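PDB 1VRM: hypothetical protein TM1553, which probably acts as an ApbE-family flavin transferase, moving FMN from FAD onto a target protein in Thermotoga maritima. Local coordinates for residues Y57-T62 with E83-L88; V107-E112 with G157-L162; A170-R175 with D271-D276. All blocks are in the same frame, centred on the assembly; numbering follows the deposited sequence. Where two conformers were deposited one is given.

Contact 1: Y57-T62 with E83-L88; sequences YKFSFT and EETYSL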
# COMPACT_ATOMS: atom_id res chain seq x y z
N TYR A 57 7.05 12.81 0.21
CA TYR A 57 6.96 14.01 1.05
C TYR A 57 5.58 14.65 1.00
O TYR A 57 5.06 15.13 2.03
CB TYR A 57 8.06 15.01 0.70
CG TYR A 57 9.42 14.36 0.90
CD1 TYR A 57 9.71 13.71 2.11
CD2 TYR A 57 10.35 14.31 -0.10
CE1 TYR A 57 10.92 13.06 2.31
CE2 TYR A 57 11.57 13.67 0.09
CZ TYR A 57 11.85 13.05 1.30
OH TYR A 57 13.06 12.41 1.50
N LYS A 58 4.95 14.62 -0.17
CA LYS A 58 3.68 15.28 -0.34
C LYS A 58 2.57 14.64 0.46
O LYS A 58 1.64 15.34 0.93
CB LYS A 58 3.28 15.33 -1.81
CG LYS A 58 1.96 16.01 -2.08
CD LYS A 58 1.72 16.27 -3.54
CE LYS A 58 0.34 16.88 -3.76
NZ LYS A 58 0.12 17.18 -5.19
N PHE A 59 2.64 13.32 0.57
CA PHE A 59 1.58 12.55 1.24
C PHE A 59 2.03 11.99 2.59
O PHE A 59 1.35 11.16 3.16
CB PHE A 59 1.03 11.50 0.29
CG PHE A 59 0.38 12.11 -0.92
CD1 PHE A 59 -0.76 12.86 -0.80
CD2 PHE A 59 0.98 12.05 -2.17
CE1 PHE A 59 -1.31 13.45 -1.94
CE2 PHE A 59 0.40 12.66 -3.29
CZ PHE A 59 -0.75 13.34 -3.15
N SER A 60 3.13 12.49 3.14
CA SER A 60 3.69 12.06 4.39
C SER A 60 2.81 12.40 5.58
O SER A 60 2.13 13.43 5.58
CB SER A 60 5.06 12.75 4.63
OG SER A 60 5.57 12.47 5.92
N PHE A 61 2.83 11.56 6.61
CA PHE A 61 2.08 11.89 7.82
C PHE A 61 2.82 12.97 8.59
O PHE A 61 2.20 13.69 9.36
CB PHE A 61 1.88 10.64 8.68
CG PHE A 61 0.87 10.80 9.78
CD1 PHE A 61 -0.47 10.59 9.53
CD2 PHE A 61 1.25 11.16 11.07
CE1 PHE A 61 -1.42 10.72 10.57
CE2 PHE A 61 0.30 11.31 12.09
CZ PHE A 61 -1.03 11.07 11.80
N THR A 62 4.15 13.07 8.39
CA THR A 62 4.98 13.93 9.25
C THR A 62 5.73 15.07 8.61
O THR A 62 6.06 16.06 9.28
CB THR A 62 6.02 13.07 9.97
OG1 THR A 62 6.84 12.44 8.98
CG2 THR A 62 5.35 12.02 10.79
N GLU A 83 -5.66 18.94 -7.32
CA GLU A 83 -6.38 17.84 -7.95
C GLU A 83 -5.77 16.50 -7.65
O GLU A 83 -6.48 15.54 -7.46
CB GLU A 83 -6.42 18.08 -9.48
CG GLU A 83 -7.28 17.10 -10.23
N GLU A 84 -4.45 16.42 -7.62
CA GLU A 84 -3.80 15.14 -7.32
C GLU A 84 -4.20 14.63 -5.93
O GLU A 84 -4.57 13.46 -5.72
CB GLU A 84 -2.28 15.26 -7.42
CG GLU A 84 -1.58 13.90 -7.19
CD GLU A 84 -0.06 13.95 -7.13
OE1 GLU A 84 0.49 14.98 -6.65
OE2 GLU A 84 0.55 12.93 -7.55
N THR A 85 -4.07 15.52 -4.98
CA THR A 85 -4.38 15.18 -3.61
C THR A 85 -5.87 14.79 -3.50
O THR A 85 -6.24 13.78 -2.85
CB THR A 85 -4.14 16.39 -2.77
OG1 THR A 85 -2.76 16.71 -2.82
CG2 THR A 85 -4.50 16.13 -1.33
N TYR A 86 -6.71 15.61 -4.11
CA TYR A 86 -8.16 15.37 -4.04
C TYR A 86 -8.52 13.99 -4.58
O TYR A 86 -9.24 13.20 -3.93
CB TYR A 86 -8.89 16.47 -4.78
CG TYR A 86 -10.34 16.57 -4.44
CD1 TYR A 86 -10.74 17.19 -3.26
CD2 TYR A 86 -11.32 16.13 -5.29
CE1 TYR A 86 -12.09 17.31 -2.90
CE2 TYR A 86 -12.68 16.25 -4.95
CZ TYR A 86 -13.05 16.87 -3.77
OH TYR A 86 -14.38 17.03 -3.39
N SER A 87 -7.95 13.67 -5.73
CA SER A 87 -8.26 12.42 -6.39
C SER A 87 -7.73 11.23 -5.57
O SER A 87 -8.41 10.21 -5.42
CB SER A 87 -7.65 12.40 -7.78
OG SER A 87 -6.25 12.24 -7.70
N LEU A 88 -6.55 11.35 -4.99
CA LEU A 88 -6.01 10.23 -4.19
C LEU A 88 -6.80 9.98 -2.92
O LEU A 88 -7.10 8.85 -2.56
CB LEU A 88 -4.52 10.45 -3.89
CG LEU A 88 -3.83 9.35 -3.11
CD1 LEU A 88 -3.97 7.99 -3.76
CD2 LEU A 88 -2.37 9.77 -3.01
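The phenyl ring of F59 is held between two aliphatic groups, with the L88 methyl CD2 over one face and its own chain neighbour K58 on the other. L88 CD2 stands 3.8 Å from the F59 ring centroid and only 6° off the ring normal, a CH-pi contact, while K58 CG lies at a similar height above the opposite face. At the ring edge, T85 CA and E84 OE1 lie near the plane, and the E84 carboxylate is turned almost perpendicular to the ring. With CG anti to the backbone N (chi1 180°) and the rest of the chain extended, K58 runs past F59 to the helix beginning at E83. There K58 NZ meets E84 OE1 at 2.7 Å in a salt bridge that uses the anti lone pair of OE1. On the way K58 CE passes T85 OG1 at 3.2 Å. Each charge has further partners: D82 for the ammonium, R54 and the Y169 hydroxyl for the carboxylate. T85 OG1 bonds D82 as well. After F59 has left the helix, S60 OG accepts from T62 N at 2.9 Å, an ST turn. The contact thus sets the C-terminal end of helix 41-58 against the first turns of helix 83-98; V67 and V68 of helix 67-72 also pack on F59, and Y169 of helix 166-181 packs on L88.

Contact 2: V107-E112 with G157-L162; sequences VGRLLE and GVKIDL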
# COMPACT_ATOMS: atom_id res chain seq x y z
N VAL A 107 -6.98 5.63 9.75
CA VAL A 107 -6.25 5.04 10.88
C VAL A 107 -5.18 5.98 11.47
O VAL A 107 -4.45 5.57 12.36
CB VAL A 107 -5.59 3.68 10.49
CG1 VAL A 107 -6.66 2.60 10.26
CG2 VAL A 107 -4.76 3.83 9.28
N GLY A 108 -5.09 7.24 11.02
CA GLY A 108 -4.04 8.11 11.47
C GLY A 108 -4.00 8.31 12.98
O GLY A 108 -2.94 8.26 13.59
N ARG A 109 -5.16 8.59 13.63
CA ARG A 109 -5.14 8.79 15.07
C ARG A 109 -4.65 7.54 15.82
O ARG A 109 -3.96 7.65 16.83
CB ARG A 109 -6.51 9.22 15.62
CG ARG A 109 -6.95 10.61 15.22
CD ARG A 109 -6.20 11.72 15.84
NE ARG A 109 -6.38 11.71 17.29
CZ ARG A 109 -7.39 12.30 17.96
NH1 ARG A 109 -8.34 12.95 17.32
NH2 ARG A 109 -7.40 12.27 19.30
N LEU A 110 -5.04 6.36 15.34
CA LEU A 110 -4.59 5.13 15.97
C LEU A 110 -3.08 4.90 15.74
O LEU A 110 -2.37 4.53 16.68
CB LEU A 110 -5.39 3.93 15.45
CG LEU A 110 -6.80 3.79 16.00
CD1 LEU A 110 -7.58 2.90 15.09
CD2 LEU A 110 -6.77 3.24 17.45
N LEU A 111 -2.61 5.14 14.53
CA LEU A 111 -1.15 4.96 14.23
C LEU A 111 -0.35 5.89 15.14
O LEU A 111 0.66 5.53 15.69
CB LEU A 111 -0.84 5.20 12.77
CG LEU A 111 -1.46 4.12 11.88
CD1 LEU A 111 -1.35 4.54 10.46
CD2 LEU A 111 -0.77 2.79 12.07
N GLU A 112 -0.87 7.09 15.34
CA GLU A 112 -0.17 8.09 16.16
C GLU A 112 -0.12 7.62 17.64
O GLU A 112 0.90 7.66 18.34
CB GLU A 112 -0.93 9.39 15.94
CG GLU A 112 -0.34 10.60 16.41
CD GLU A 112 -1.31 11.76 16.16
OE1 GLU A 112 -2.46 11.70 16.64
OE2 GLU A 112 -0.90 12.71 15.50
N GLY A 157 -12.02 14.71 14.61
CA GLY A 157 -10.62 14.60 14.94
C GLY A 157 -9.90 13.53 14.16
O GLY A 157 -8.77 13.17 14.51
N VAL A 158 -10.46 13.07 13.05
CA VAL A 158 -9.76 12.00 12.32
C VAL A 158 -8.51 12.57 11.64
O VAL A 158 -8.43 13.76 11.32
CB VAL A 158 -10.59 11.23 11.31
CG1 VAL A 158 -11.81 10.59 11.91
CG2 VAL A 158 -10.94 12.07 10.15
N LYS A 159 -7.55 11.69 11.42
CA LYS A 159 -6.37 12.00 10.66
C LYS A 159 -6.19 10.93 9.57
O LYS A 159 -6.37 9.74 9.80
CB LYS A 159 -5.14 12.05 11.52
CG LYS A 159 -5.15 13.24 12.52
CD LYS A 159 -3.82 13.39 13.18
CE LYS A 159 -3.60 14.73 13.91
NZ LYS A 159 -2.19 14.90 14.49
N ILE A 160 -5.83 11.40 8.39
CA ILE A 160 -5.64 10.57 7.19
C ILE A 160 -4.21 10.05 7.19
O ILE A 160 -3.26 10.80 7.45
CB ILE A 160 -5.87 11.43 5.93
CG1 ILE A 160 -7.36 11.87 5.87
CG2 ILE A 160 -5.39 10.73 4.71
CD1 ILE A 160 -7.66 12.96 4.88
N ASP A 161 -4.03 8.78 6.89
CA ASP A 161 -2.71 8.21 6.64
C ASP A 161 -2.85 7.36 5.37
O ASP A 161 -3.73 6.50 5.30
CB ASP A 161 -2.18 7.31 7.77
CG ASP A 161 -0.77 6.77 7.41
OD1 ASP A 161 0.25 7.46 7.67
OD2 ASP A 161 -0.68 5.68 6.81
N LEU A 162 -2.01 7.66 4.38
CA LEU A 162 -2.10 7.03 3.04
C LEU A 162 -1.06 5.91 2.85
O LEU A 162 -0.85 5.45 1.72
CB LEU A 162 -1.97 8.08 1.92
CG LEU A 162 -3.10 9.12 1.87
CD1 LEU A 162 -3.03 10.10 0.74
CD2 LEU A 162 -4.48 8.43 1.81
O HOH W 1 -7.99 9.02 12.56
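G108, in the first turn of helix 108-114, lies against the extended but irregular chain at K159, their CA atoms 4.6 Å apart, and its N gives a weak, bent hydrogen bond to K159 O at 3.1 Å. G108 CA is itself so near this carbonyl that a CB would run into it, so the lack of a side chain lets the two backbones come together. The next backbone N of the helix, R109 N, and K159 N both donate to one water, which bridges the helix start to the loop. V107 occupies the N-cap position, and K159 O and the water thus serve two N-H groups that a helix cannot satisfy internally in its first turn. R109 folds back at chi2 and chi3, which brings its guanidinium edge to G157: R109 NH1 reaches G157 O at 2.9 Å, with the oxygen in the guanidinium plane but the donor tilted 35° out of the carbonyl plane. The bent chain also lays R109 CD on K159 CG at 3.8 Å. R109, K159 and E112 form a salt-bridge network on the partly exposed side of the helix. K159 stretches out fully, crossing E112 at about a right angle, and K159 NZ meets E112 OE2 at 2.7 Å through the syn lone pair. The link from R109 to E112 within the helix is long and less certain. Elsewhere in the contact, L111 CD1 packs on D161 CG at 3.8 Å. The polar end of D161 is occupied elsewhere: OD2 accepts from G163 N and also bonds an unidentified bound molecule, probably from the crystallisation liquor, which may mark a pocket beside the loop.

Contact 3: A170-R175 with D271-D276; sequences ALDRAR and DATTAD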
# COMPACT_ATOMS: atom_id res chain seq x y z
N ALA A 170 2.24 5.45 -6.28
CA ALA A 170 3.57 5.84 -6.79
C ALA A 170 4.00 4.85 -7.88
O ALA A 170 4.59 5.26 -8.92
CB ALA A 170 4.55 5.87 -5.71
N LEU A 171 3.74 3.57 -7.67
CA LEU A 171 4.15 2.57 -8.65
C LEU A 171 3.40 2.72 -9.96
O LEU A 171 3.97 2.53 -11.02
CB LEU A 171 4.01 1.14 -8.14
CG LEU A 171 5.01 0.85 -7.01
CD1 LEU A 171 4.62 -0.45 -6.29
CD2 LEU A 171 6.42 0.76 -7.49
N ASP A 172 2.11 2.97 -9.88
CA ASP A 172 1.31 3.20 -11.08
C ASP A 172 1.82 4.47 -11.81
O ASP A 172 1.97 4.46 -13.02
CB ASP A 172 -0.16 3.30 -10.75
CG ASP A 172 -0.75 1.95 -10.39
OD1 ASP A 172 -0.17 0.89 -10.82
OD2 ASP A 172 -1.79 1.93 -9.66
N ARG A 173 2.10 5.54 -11.06
CA ARG A 173 2.69 6.75 -11.66
C ARG A 173 4.04 6.45 -12.31
O ARG A 173 4.34 6.95 -13.41
CB ARG A 173 2.85 7.85 -10.63
CG ARG A 173 1.54 8.62 -10.56
CD ARG A 173 1.68 9.88 -9.84
NE ARG A 173 2.77 10.71 -10.35
CZ ARG A 173 2.66 11.64 -11.27
NH1 ARG A 173 1.47 11.91 -11.82
NH2 ARG A 173 3.74 12.33 -11.63
N ALA A 174 4.85 5.66 -11.66
CA ALA A 174 6.15 5.31 -12.18
C ALA A 174 6.05 4.67 -13.56
O ALA A 174 6.79 5.04 -14.47
CB ALA A 174 6.91 4.44 -11.21
N ARG A 175 5.16 3.69 -13.73
CA ARG A 175 4.94 3.11 -15.04
C ARG A 175 4.50 4.15 -16.06
O ARG A 175 4.99 4.17 -17.20
CB ARG A 175 3.86 2.04 -14.94
CG ARG A 175 3.41 1.50 -16.30
CD ARG A 175 2.50 0.31 -16.14
NE ARG A 175 1.92 -0.06 -17.41
CZ ARG A 175 0.89 0.60 -17.95
NH1 ARG A 175 0.34 1.68 -17.37
NH2 ARG A 175 0.44 0.22 -19.12
N ASP A 271 -3.57 -3.07 -11.44
CA ASP A 271 -2.77 -1.93 -11.12
C ASP A 271 -2.33 -1.99 -9.68
O ASP A 271 -2.88 -2.74 -8.83
CB ASP A 271 -3.46 -0.62 -11.40
CG ASP A 271 -4.73 -0.48 -10.66
OD1 ASP A 271 -4.72 -0.39 -9.44
OD2 ASP A 271 -5.79 -0.50 -11.33
N ALA A 272 -1.26 -1.26 -9.40
CA ALA A 272 -0.66 -1.38 -8.10
C ALA A 272 -1.47 -0.68 -6.99
O ALA A 272 -1.40 -1.10 -5.84
CB ALA A 272 0.74 -0.84 -8.12
N THR A 273 -2.19 0.39 -7.33
CA THR A 273 -3.02 1.05 -6.38
C THR A 273 -4.05 0.03 -5.80
O THR A 273 -4.23 -0.08 -4.58
CB THR A 273 -3.74 2.24 -7.00
OG1 THR A 273 -2.78 3.17 -7.52
CG2 THR A 273 -4.62 2.91 -5.96
N THR A 274 -4.72 -0.68 -6.69
CA THR A 274 -5.68 -1.71 -6.30
C THR A 274 -5.00 -2.82 -5.47
O THR A 274 -5.51 -3.22 -4.41
CB THR A 274 -6.33 -2.31 -7.53
OG1 THR A 274 -7.03 -1.27 -8.20
CG2 THR A 274 -7.31 -3.46 -7.19
N ALA A 275 -3.86 -3.32 -5.94
CA ALA A 275 -3.19 -4.41 -5.27
C ALA A 275 -2.77 -3.98 -3.87
O ALA A 275 -2.88 -4.75 -2.92
CB ALA A 275 -1.97 -4.88 -6.08
N ASP A 276 -2.27 -2.74 -3.74
CA ASP A 276 -1.79 -2.22 -2.45
C ASP A 276 -2.98 -2.06 -1.46
O ASP A 276 -2.93 -2.59 -0.35
CB ASP A 276 -1.05 -0.88 -2.67
CG ASP A 276 -0.23 -0.43 -1.51
OD1 ASP A 276 -0.01 -1.23 -0.59
OD2 ASP A 276 0.21 0.77 -1.55
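The carboxylate of D172, in helix 166-181, takes the first N-H groups of helix 272-296 just past its N-cap residue D271, joining two helices that run nearly antiparallel (163° between the local axes, 9.0 Å at closest approach). A272 N reaches D172 OD1 at 2.8 Å, on the syn lone pair. D172 OD2 has two donors from a single residue: T273 N at 2.8 Å, from above the carboxylate plane, and T273 OG1 at 2.7 Å, on the anti side but also out of plane. Both approach from the same face; with the A272 bond they make three bonds from this helix end, which with a salt bridge from R196 should fix the carboxylate's rotation. Beside them L171 CB packs on A272 CB at 3.8 Å. R196, on strand 194-197, pairs with D172 OD1 and also lies against A272. With an alanine at D172, A272 N, T273 N and the T273 hydroxyl would probably lose their acceptor and the R196 guanidinium its carboxylate mate. The charge of R196 and the positive end of the helix dipole are likely to offset the closeness of a second acid, D271, whose OD1 lies 3.7 Å from D172 OD2. D271 itself caps the helix. Its CG sits between the backbone N and the carbonyl carbon (chi1 58°), which turns the carboxylate back over the first turn of its own helix. There D271 OD1 accepts from the T274 hydroxyl and, nearly along its own C-O axis, from T274 N at 2.8 Å.

In the fold
From the N terminus, contact 1 closes first, bringing the end of helix 41-58 to the start of helix 83-98 around the short helix 67-72. Contact 2 follows, returning the loop before helix 166-181 to helix 108-114. Contact 3 closes the longest loop, which carries four strands adjacent in the antiparallel sheet, 186-191, 194-197, 229-234 and 262-269. The three lie in series, neither nesting nor crossing. In space contacts 1 and 2 touch, F61 packing on I160 and G108, and L88 on L162. E84 of contact 1 meets R173 of contact 3. Contacts 2 and 3 do not touch, their nearest atoms about 6 Å apart, so contact 1 joins the loop region to the helices beside the sheet.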